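Local coordinates for protein putative phosphomannomutase (Thermus thermophilus, PDB 1TUO) that probably interconverts sugar phosphates as a magnesium-dependent member of the phosphohexose mutase family, moving a phosphoryl group between positions of the sugar, at residues E223-P226 / K227-G230; T310-G314 / F315-K319; E368-K371 / E372-A375; R58-A61 / D62-R66. One frame throughout, in Å; residues are numbered along the deposited sequence.

Contact 1 (E223-P226 / K227-G230); sequences EPIP and KNLG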
loop_
_atom_site.group_PDB
_atom_site.type_symbol
_atom_site.label_atom_id
_atom_site.label_comp_id
_atom_site.label_asym_id
_atom_site.label_seq_id
_atom_site.Cartn_x
_atom_site.Cartn_y
_atom_site.Cartn_z
ATOM N N GLU A 223 5.934 -3.160 -8.699
ATOM C CA GLU A 223 6.274 -2.174 -7.678
ATOM C C GLU A 223 6.428 -0.874 -8.465
ATOM O O GLU A 223 7.340 -0.743 -9.284
ATOM C CB GLU A 223 7.594 -2.551 -6.992
ATOM C CG GLU A 223 7.886 -1.746 -5.734
ATOM C CD GLU A 223 9.270 -2.012 -5.157
ATOM O OE1 GLU A 223 9.896 -3.031 -5.521
ATOM O OE2 GLU A 223 9.727 -1.201 -4.326
ATOM N N PRO A 224 5.538 0.103 -8.224
ATOM C CA PRO A 224 5.539 1.400 -8.907
ATOM C C PRO A 224 6.688 2.369 -8.631
ATOM O O PRO A 224 6.490 3.434 -8.045
ATOM C CB PRO A 224 4.179 1.981 -8.526
ATOM C CG PRO A 224 3.999 1.481 -7.130
ATOM C CD PRO A 224 4.445 0.032 -7.236
ATOM N N ILE A 225 7.885 1.986 -9.061
ATOM C CA ILE A 225 9.076 2.819 -8.927
ATOM C C ILE A 225 9.693 2.877 -10.322
ATOM O O ILE A 225 9.399 2.037 -11.175
ATOM C CB ILE A 225 10.089 2.243 -7.912
ATOM C CG1 ILE A 225 10.486 0.818 -8.299
ATOM C CG2 ILE A 225 9.488 2.287 -6.510
ATOM C CD1 ILE A 225 11.489 0.192 -7.344
ATOM N N PRO A 226 10.549 3.875 -10.577
ATOM C CA PRO A 226 11.198 4.048 -11.881
ATOM C C PRO A 226 11.672 2.803 -12.640
ATOM O O PRO A 226 11.358 2.651 -13.820
ATOM C CB PRO A 226 12.333 5.014 -11.565
ATOM C CG PRO A 226 11.710 5.899 -10.537
ATOM C CD PRO A 226 11.010 4.902 -9.625
ATOM N N LYS A 227 12.399 1.905 -11.986
ATOM C CA LYS A 227 12.901 0.725 -12.697
ATOM C C LYS A 227 11.828 -0.161 -13.318
ATOM O O LYS A 227 12.098 -0.904 -14.264
ATOM C CB LYS A 227 13.803 -0.123 -11.793
ATOM C CG LYS A 227 13.130 -0.730 -10.579
ATOM C CD LYS A 227 13.986 -1.853 -9.986
ATOM C CE LYS A 227 14.088 -3.035 -10.951
ATOM N NZ LYS A 227 14.937 -4.153 -10.439
ATOM N N ASN A 228 10.606 -0.074 -12.807
ATOM C CA ASN A 228 9.516 -0.882 -13.340
ATOM C C ASN A 228 8.498 -0.055 -14.118
ATOM O O ASN A 228 7.497 -0.586 -14.602
ATOM C CB ASN A 228 8.805 -1.612 -12.194
ATOM C CG ASN A 228 9.748 -2.486 -11.396
ATOM O OD1 ASN A 228 10.378 -3.394 -11.941
ATOM N ND2 ASN A 228 9.853 -2.218 -10.097
ATOM N N LEU A 229 8.771 1.239 -14.264
ATOM C CA LEU A 229 7.854 2.142 -14.945
ATOM C C LEU A 229 8.339 2.717 -16.279
ATOM O O LEU A 229 7.803 3.720 -16.750
ATOM C CB LEU A 229 7.499 3.295 -14.000
ATOM C CG LEU A 229 6.718 2.900 -12.746
ATOM C CD1 LEU A 229 6.599 4.090 -11.815
ATOM C CD2 LEU A 229 5.345 2.380 -13.146
ATOM N N GLY A 230 9.333 2.079 -16.889
ATOM C CA GLY A 230 9.851 2.563 -18.161
ATOM C C GLY A 230 8.793 2.933 -19.188
ATOM O O GLY A 230 8.811 4.035 -19.744
HETATM O O HOH W 1 11.269 -3.820 -8.050
#

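Contact 2 (T310-G314 / F315-K319); sequences TTPVG and FKWIK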
loop_
_atom_site.group_PDB
_atom_site.type_symbol
_atom_site.label_atom_id
_atom_site.label_comp_id
_atom_site.label_asym_id
_atom_site.label_seq_id
_atom_site.Cartn_x
_atom_site.Cartn_y
_atom_site.Cartn_z
ATOM N N THR A 310 5.096 9.136 14.748
ATOM C CA THR A 310 6.043 8.318 13.998
ATOM C C THR A 310 6.047 6.909 14.566
ATOM O O THR A 310 6.165 6.716 15.777
ATOM C CB THR A 310 7.468 8.900 14.074
ATOM O OG1 THR A 310 7.466 10.221 13.521
ATOM C CG2 THR A 310 8.450 8.032 13.291
ATOM N N THR A 311 5.919 5.926 13.683
ATOM C CA THR A 311 5.886 4.530 14.090
ATOM C C THR A 311 6.964 3.717 13.385
ATOM O O THR A 311 7.515 4.141 12.374
ATOM C CB THR A 311 4.546 3.893 13.725
ATOM O OG1 THR A 311 4.381 3.932 12.300
ATOM C CG2 THR A 311 3.399 4.646 14.383
ATOM N N PRO A 312 7.293 2.540 13.934
ATOM C CA PRO A 312 8.310 1.701 13.296
ATOM C C PRO A 312 7.694 1.247 11.978
ATOM O O PRO A 312 6.484 1.371 11.789
ATOM C CB PRO A 312 8.460 0.543 14.276
ATOM C CG PRO A 312 8.161 1.187 15.607
ATOM C CD PRO A 312 6.951 2.029 15.273
ATOM N N VAL A 313 8.505 0.726 11.065
ATOM C CA VAL A 313 7.963 0.257 9.796
ATOM C C VAL A 313 7.048 -0.944 10.039
ATOM O O VAL A 313 7.366 -1.839 10.826
ATOM C CB VAL A 313 9.089 -0.132 8.814
ATOM C CG1 VAL A 313 8.494 -0.779 7.565
ATOM C CG2 VAL A 313 9.886 1.106 8.434
ATOM N N GLY A 314 5.912 -0.946 9.354
ATOM C CA GLY A 314 4.930 -2.005 9.498
ATOM C C GLY A 314 3.592 -1.304 9.593
ATOM O O GLY A 314 3.386 -0.500 10.501
ATOM N N PHE A 315 2.678 -1.590 8.673
ATOM C CA PHE A 315 1.390 -0.908 8.691
ATOM C C PHE A 315 0.552 -1.191 9.934
ATOM O O PHE A 315 -0.353 -0.423 10.264
ATOM C CB PHE A 315 0.590 -1.235 7.429
ATOM C CG PHE A 315 -0.609 -0.350 7.230
ATOM C CD1 PHE A 315 -1.865 -0.738 7.693
ATOM C CD2 PHE A 315 -0.481 0.885 6.609
ATOM C CE1 PHE A 315 -2.970 0.096 7.538
ATOM C CE2 PHE A 315 -1.579 1.724 6.450
ATOM C CZ PHE A 315 -2.827 1.328 6.916
ATOM N N LYS A 316 0.863 -2.278 10.632
ATOM C CA LYS A 316 0.124 -2.621 11.840
ATOM C C LYS A 316 0.162 -1.455 12.827
ATOM O O LYS A 316 -0.824 -1.189 13.523
ATOM C CB LYS A 316 0.717 -3.873 12.497
ATOM C CG LYS A 316 2.161 -3.723 12.949
ATOM C CD LYS A 316 2.658 -4.982 13.646
ATOM C CE LYS A 316 4.146 -4.892 13.933
ATOM N NZ LYS A 316 3.960 -4.377 15.288
ATOM N N TRP A 317 1.295 -0.759 12.881
ATOM C CA TRP A 317 1.445 0.370 13.797
ATOM C C TRP A 317 0.533 1.534 13.421
ATOM O O TRP A 317 0.039 2.248 14.290
ATOM C CB TRP A 317 2.890 0.880 13.826
ATOM C CG TRP A 317 3.912 -0.100 14.323
ATOM C CD1 TRP A 317 4.583 -1.039 13.583
ATOM C CD2 TRP A 317 4.420 -0.207 15.660
ATOM N NE1 TRP A 317 5.480 -1.716 14.379
ATOM C CE2 TRP A 317 5.399 -1.227 15.657
ATOM C CE3 TRP A 317 4.141 0.461 16.862
ATOM C CZ2 TRP A 317 6.104 -1.595 16.810
ATOM C CZ3 TRP A 317 4.842 0.095 18.009
ATOM C CH2 TRP A 317 5.811 -0.925 17.973
ATOM N N ILE A 318 0.329 1.738 12.123
ATOM C CA ILE A 318 -0.526 2.822 11.653
ATOM C C ILE A 318 -1.991 2.472 11.903
ATOM O O ILE A 318 -2.784 3.324 12.300
ATOM C CB ILE A 318 -0.286 3.095 10.142
ATOM C CG1 ILE A 318 1.147 3.603 9.943
ATOM C CG2 ILE A 318 -1.287 4.118 9.618
ATOM C CD1 ILE A 318 1.553 3.786 8.492
ATOM N N LYS A 319 -2.350 1.212 11.674
ATOM C CA LYS A 319 -3.720 0.772 11.897
ATOM C C LYS A 319 -4.112 0.956 13.364
ATOM O O LYS A 319 -5.200 1.445 13.662
ATOM C CB LYS A 319 -3.878 -0.699 11.490
ATOM C CG LYS A 319 -5.217 -1.323 11.877
ATOM C CD LYS A 319 -5.465 -2.593 11.063
ATOM C CE LYS A 319 -6.615 -3.414 11.640
ATOM N NZ LYS A 319 -6.205 -4.118 12.893
#

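Contact 3 (E368-K371 / E372-A375); sequences EQFK and EVEA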
loop_
_atom_site.group_PDB
_atom_site.type_symbol
_atom_site.label_atom_id
_atom_site.label_comp_id
_atom_site.label_asym_id
_atom_site.label_seq_id
_atom_site.Cartn_x
_atom_site.Cartn_y
_atom_site.Cartn_z
ATOM N N GLU A 368 3.253 21.290 -8.927
ATOM C CA GLU A 368 3.038 22.606 -8.340
ATOM C C GLU A 368 2.529 22.500 -6.907
ATOM O O GLU A 368 2.866 23.331 -6.061
ATOM C CB GLU A 368 2.067 23.424 -9.196
ATOM C CG GLU A 368 2.635 23.782 -10.563
ATOM C CD GLU A 368 3.994 24.469 -10.465
ATOM O OE1 GLU A 368 4.071 25.574 -9.882
ATOM O OE2 GLU A 368 4.989 23.901 -10.968
ATOM N N GLN A 369 1.724 21.482 -6.624
ATOM C CA GLN A 369 1.231 21.318 -5.265
ATOM C C GLN A 369 2.396 20.990 -4.342
ATOM O O GLN A 369 2.468 21.486 -3.220
ATOM C CB GLN A 369 0.183 20.202 -5.182
ATOM C CG GLN A 369 -1.159 20.555 -5.806
ATOM C CD GLN A 369 -2.200 19.469 -5.578
ATOM O OE1 GLN A 369 -2.510 19.130 -4.441
ATOM N NE2 GLN A 369 -2.737 18.918 -6.663
ATOM N N PHE A 370 3.322 20.160 -4.815
ATOM C CA PHE A 370 4.451 19.815 -3.974
ATOM C C PHE A 370 5.369 21.018 -3.765
ATOM O O PHE A 370 5.969 21.158 -2.703
ATOM C CB PHE A 370 5.245 18.646 -4.556
ATOM C CG PHE A 370 6.322 18.160 -3.635
ATOM C CD1 PHE A 370 5.994 17.598 -2.405
ATOM C CD2 PHE A 370 7.663 18.343 -3.954
ATOM C CE1 PHE A 370 6.983 17.230 -1.502
ATOM C CE2 PHE A 370 8.662 17.980 -3.062
ATOM C CZ PHE A 370 8.325 17.425 -1.833
ATOM N N LYS A 371 5.468 21.888 -4.770
ATOM C CA LYS A 371 6.300 23.088 -4.656
ATOM C C LYS A 371 5.742 23.937 -3.515
ATOM O O LYS A 371 6.486 24.616 -2.808
ATOM C CB LYS A 371 6.263 23.895 -5.956
ATOM C CG LYS A 371 6.839 23.176 -7.164
ATOM C CD LYS A 371 8.335 22.965 -7.044
ATOM C CE LYS A 371 8.885 22.265 -8.284
ATOM N NZ LYS A 371 10.366 22.084 -8.227
ATOM N N GLU A 372 4.423 23.884 -3.349
ATOM C CA GLU A 372 3.743 24.620 -2.291
ATOM C C GLU A 372 4.076 23.955 -0.956
ATOM O O GLU A 372 4.192 24.621 0.075
ATOM C CB GLU A 372 2.229 24.614 -2.541
ATOM C CG GLU A 372 1.370 25.219 -1.433
ATOM C CD GLU A 372 1.445 26.741 -1.347
ATOM O OE1 GLU A 372 1.775 27.404 -2.356
ATOM O OE2 GLU A 372 1.144 27.274 -0.259
ATOM N N VAL A 373 4.228 22.635 -0.969
ATOM C CA VAL A 373 4.595 21.930 0.249
ATOM C C VAL A 373 5.992 22.405 0.640
ATOM O O VAL A 373 6.257 22.693 1.804
ATOM C CB VAL A 373 4.636 20.396 0.038
ATOM C CG1 VAL A 373 5.295 19.717 1.231
ATOM C CG2 VAL A 373 3.220 19.862 -0.151
ATOM N N GLU A 374 6.883 22.484 -0.341
ATOM C CA GLU A 374 8.245 22.926 -0.062
ATOM C C GLU A 374 8.277 24.368 0.443
ATOM O O GLU A 374 9.077 24.708 1.313
ATOM C CB GLU A 374 9.118 22.755 -1.311
ATOM C CG GLU A 374 9.598 21.312 -1.488
ATOM C CD GLU A 374 10.330 21.060 -2.793
ATOM O OE1 GLU A 374 11.274 20.240 -2.785
ATOM O OE2 GLU A 374 9.957 21.657 -3.826
ATOM N N ALA A 375 7.392 25.205 -0.086
ATOM C CA ALA A 375 7.334 26.603 0.338
ATOM C C ALA A 375 6.846 26.710 1.783
ATOM O O ALA A 375 7.426 27.433 2.594
ATOM C CB ALA A 375 6.407 27.397 -0.585
#

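Contact 4 (R58-A61 / D62-R66); sequences RFLA and DAFAR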
loop_
_atom_site.group_PDB
_atom_site.type_symbol
_atom_site.label_atom_id
_atom_site.label_comp_id
_atom_site.label_asym_id
_atom_site.label_seq_id
_atom_site.Cartn_x
_atom_site.Cartn_y
_atom_site.Cartn_z
ATOM N N ARG A 58 -1.681 -12.961 -9.445
ATOM C CA ARG A 58 -0.528 -13.862 -9.439
ATOM C C ARG A 58 -0.903 -15.264 -9.894
ATOM O O ARG A 58 -2.052 -15.673 -9.786
ATOM C CB ARG A 58 0.102 -13.878 -8.050
ATOM C CG ARG A 58 0.823 -12.584 -7.757
ATOM C CD ARG A 58 1.235 -12.386 -6.304
ATOM N NE ARG A 58 1.810 -11.045 -6.180
ATOM C CZ ARG A 58 3.091 -10.763 -6.392
ATOM N NH1 ARG A 58 3.945 -11.731 -6.709
ATOM N NH2 ARG A 58 3.511 -9.506 -6.356
ATOM N N PHE A 59 0.077 -15.990 -10.432
ATOM C CA PHE A 59 -0.164 -17.335 -10.940
ATOM C C PHE A 59 -0.749 -18.251 -9.862
ATOM O O PHE A 59 -0.210 -18.356 -8.766
ATOM C CB PHE A 59 1.144 -17.924 -11.487
ATOM C CG PHE A 59 0.948 -19.167 -12.315
ATOM C CD1 PHE A 59 0.467 -19.080 -13.620
ATOM C CD2 PHE A 59 1.236 -20.421 -11.786
ATOM C CE1 PHE A 59 0.276 -20.236 -14.394
ATOM C CE2 PHE A 59 1.047 -21.583 -12.552
ATOM C CZ PHE A 59 0.567 -21.488 -13.852
ATOM N N LEU A 60 -1.861 -18.901 -10.195
ATOM C CA LEU A 60 -2.559 -19.810 -9.288
ATOM C C LEU A 60 -3.174 -19.141 -8.060
ATOM O O LEU A 60 -3.724 -19.828 -7.201
ATOM C CB LEU A 60 -1.633 -20.939 -8.821
ATOM C CG LEU A 60 -1.346 -22.066 -9.819
ATOM C CD1 LEU A 60 -0.267 -22.970 -9.248
ATOM C CD2 LEU A 60 -2.623 -22.853 -10.102
ATOM N N ALA A 61 -3.107 -17.813 -7.971
ATOM C CA ALA A 61 -3.689 -17.145 -6.801
ATOM C C ALA A 61 -5.168 -17.500 -6.698
ATOM O O ALA A 61 -5.708 -17.691 -5.596
ATOM C CB ALA A 61 -3.514 -15.632 -6.909
ATOM N N ASP A 62 -5.825 -17.586 -7.851
ATOM C CA ASP A 62 -7.235 -17.938 -7.891
ATOM C C ASP A 62 -7.453 -19.351 -7.356
ATOM O O ASP A 62 -8.353 -19.589 -6.545
ATOM C CB ASP A 62 -7.791 -17.786 -9.324
ATOM C CG ASP A 62 -7.014 -18.588 -10.377
ATOM O OD1 ASP A 62 -5.907 -19.105 -10.109
ATOM O OD2 ASP A 62 -7.530 -18.679 -11.513
ATOM N N ALA A 63 -6.616 -20.290 -7.790
ATOM C CA ALA A 63 -6.740 -21.671 -7.327
ATOM C C ALA A 63 -6.470 -21.793 -5.825
ATOM O O ALA A 63 -7.154 -22.546 -5.122
ATOM C CB ALA A 63 -5.786 -22.576 -8.109
ATOM N N PHE A 64 -5.474 -21.060 -5.334
ATOM C CA PHE A 64 -5.153 -21.094 -3.909
ATOM C C PHE A 64 -6.314 -20.511 -3.110
ATOM O O PHE A 64 -6.651 -21.007 -2.035
ATOM C CB PHE A 64 -3.875 -20.298 -3.623
ATOM C CG PHE A 64 -2.597 -21.018 -4.007
ATOM C CD1 PHE A 64 -1.735 -20.479 -4.950
ATOM C CD2 PHE A 64 -2.243 -22.211 -3.387
ATOM C CE1 PHE A 64 -0.529 -21.118 -5.270
ATOM C CE2 PHE A 64 -1.046 -22.853 -3.701
ATOM C CZ PHE A 64 -0.189 -22.302 -4.642
ATOM N N ALA A 65 -6.924 -19.454 -3.639
ATOM C CA ALA A 65 -8.050 -18.818 -2.958
ATOM C C ALA A 65 -9.264 -19.748 -2.891
ATOM O O ALA A 65 -9.973 -19.789 -1.883
ATOM C CB ALA A 65 -8.425 -17.515 -3.665
ATOM N N ARG A 66 -9.517 -20.484 -3.965
ATOM C CA ARG A 66 -10.642 -21.408 -3.982
ATOM C C ARG A 66 -10.386 -22.526 -2.971
ATOM O O ARG A 66 -11.296 -22.957 -2.263
ATOM C CB ARG A 66 -10.831 -22.001 -5.385
ATOM C CG ARG A 66 -11.334 -21.005 -6.428
ATOM C CD ARG A 66 -11.836 -21.720 -7.683
ATOM N NE ARG A 66 -10.781 -22.470 -8.358
ATOM C CZ ARG A 66 -9.927 -21.948 -9.235
ATOM N NH1 ARG A 66 -9.998 -20.664 -9.555
ATOM N NH2 ARG A 66 -8.999 -22.714 -9.793
HETATM O O HOH W 2 -4.895 -16.104 -10.334
#

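Contact 1 (E223-P226 / K227-G230)
Asn228 turns CG away from its own carbonyl carbon and beside its backbone N (chi1 -58°), and this brings its amide back to Glu223. Asn228 ND2 donates to Glu223 O at 3.0 Å, in the carbonyl plane and on a lone pair. That oxygen also accepts from Ile225 N, closing the inverse gamma turn centred on Pro224. Asn228 ND2 also donates to a water that lies 3.0 Å from Glu223 OE1. Ile225 sets CG1 between its N and carbonyl carbon (chi1 56°), and its chain runs alongside that of Lys227 and that of Asn228. Ile225 CD1 touches Lys227 CG at 3.7 Å, and Ile225 CG1 lies 3.6 Å from Asn228 ND2. Asn228 N donates to Ile225 O at 2.9 Å. Leu229 N donates to Pro226 O at 3.0 Å. Leu229 occupies the N-cap position of helix 230-236, and Leu229 CD1 reaches back to Pro224 C at 3.6 Å. Asn221 N holds the amide oxygen of Asn228. The loop leads from strand 206-209 into helix 230-236, with Pro224 and Leu229 resting on Ala247 of strand 244-248 and Pro226 and Leu229 on Phe264 of strand 263-265.

Contact 2 (T310-G314 / F315-K319)
Gly314 O accepts the hydrogen bond from Trp317 N at 3.2 Å. The N-H...O angle is 148°, and the donor stands above the carbonyl plane. The same Gly314 O lies at the edge of the indole, in its plane, 3.3 Å from Trp317 CD1. Trp317 CG stays beside its backbone N (chi1 -63°), which carries the ring back against Pro312. The proline stands roughly perpendicular to the indole side chain. Pro312 CD sits over the centre of one face, 3.5 Å from the centroid of the six-membered ring of Trp317, in a CH-pi contact. Pro312 CG and CB extend the cover, with CG near Trp317 CZ2 and CE2 and Pro312 CB 3.7 Å from Trp317 NE1.

This is the loop that opens the beta-alpha-beta crossover from strand 308-311 through helix 315-322 to strand 327-331, in the alpha/beta/alpha domain III. Strand 308-311 is an outermost strand of its four-stranded sheet, beside 286-290. Gly314 makes the bend with a positive phi of 135°.

Thr311 and Trp317 pass with their side chains running opposite ways, Thr311 CB being 3.4 Å from Trp317 CB. Thr311 OG1 meets Ile318 CG1 at 4.0 Å, where the two side chains cross at about a right angle. Thr311 and Ile318 both rest on Val288 of strand 286-290. Asp417 accepts from Val313 N at the turn. One helical turn along from Phe315, Lys319 NZ forms a salt bridge with Asp122.

Contact 3 (E368-K371 / E372-A375)
Phe370 and Glu374, one helical turn apart, are set at a slant to each other, their ring and carboxylate planes 42° apart. Phe370 CG is anti to the backbone N (chi1 -173°), which carries the ring forward along the helix. There Phe370 CE2 lies 3.5 Å from Glu374 OE1. Glu374 runs out extended, and Glu374 CG also touches Phe370 CE2 at 3.8 Å. Its OE1 accepts from His381 N, which fixes the carboxylate at the ring. The other oxygen, OE2, turns to Lys371. The side chains of Lys371 and Glu374 run alongside each other, with Lys371 CD 3.8 Å from Glu374 OE2. Lys371 NZ stays 4.4 Å from Glu374 OE2, too far apart for a salt bridge, so the attraction is probably modest. The ring also meets Val373 obliquely, Phe370 CD1 being 4.0 Å from Val373 CB. The backbone here is held by i to i+4 bonds, among them Glu374 N to Phe370 O at 2.9 Å. Helix 366-377 packs here on three other helices. Phe370 lies on Gln269, Thr272 and Thr273 of helix 267-280, Phe370 and Val373 touch Leu296 of helix 296-304, and Gln369 touches Val359 and Thr362 of helix 348-362.

Contact 4 (R58-A61 / D62-R66)
Leu60 and Phe64 meet where a type II beta turn, Arg58 to Ala61, runs into helix 61-75 of the alpha/beta/alpha domain I. Leu60 is the N-cap residue. Leu60 O accepts from Phe64 N at 2.8 Å, nearly along the C=O axis, with an N-H...O angle of 165°. Ala65 N donates to Ala61 O at 2.9 Å and continues the helical pattern. Ala61 N closes the beta turn on Arg58 O. The turn is anchored apart from this packing by the buried Arg58, whose guanidinium is held by carbonyl oxygens of Ser109, Asn111, Pro112 and Tyr115.

The packed side is built on Phe64. Its CG lies beside the backbone N (chi1 -77°), and the ring reaches back to the cap. Phe64 CE1 touches Leu60 CB at 3.7 Å, and Phe64 CD1 lies close to Leu60 O. The buried ring stacks on Phe29, meets Phe27 edge-to-face and rests on Leu116 of strand 115-122. Ala61 and Ala65 lean on His55 of strand 50-55.

The other side is looser. Phe59 and Arg66 are exposed, and Leu60 CD2 meets Ala63 CB at 3.7 Å. A water donates to Arg58 O and accepts from Asp62 N at 3.0 Å, joining the turn to the first turn of the helix. Arg66 NH1 makes a long salt bridge to Asp62 OD2 at 3.7 Å, in the plane of the guanidinium. Asp62 OD1 accepts from Ala63 N at 2.7 Å, met from above the carboxylate plane.

Contacts 1, 2 and 4 each lead into a helix, whereas contact 3 lies wholly within one. Contact 4 lies in the domain I range, contact 1 in domain II, and contacts 2 and 3 both in domain III, where the range of the C-terminal domain overlaps contact 3. Contact 2 is nearest the centre of the chain and contact 3 farthest from it. All four are partly buried. Contacts 1 and 4 each include a water beside backbone bonds of the turn. Contact 2 relies on a proline-indole face, and contact 3 sets a ring against a carboxylate. Contacts 1 and 4 come within about 7 Å at their nearest atoms, yet do not touch. Contacts 3 and 4 lie about 43 Å apart between centres.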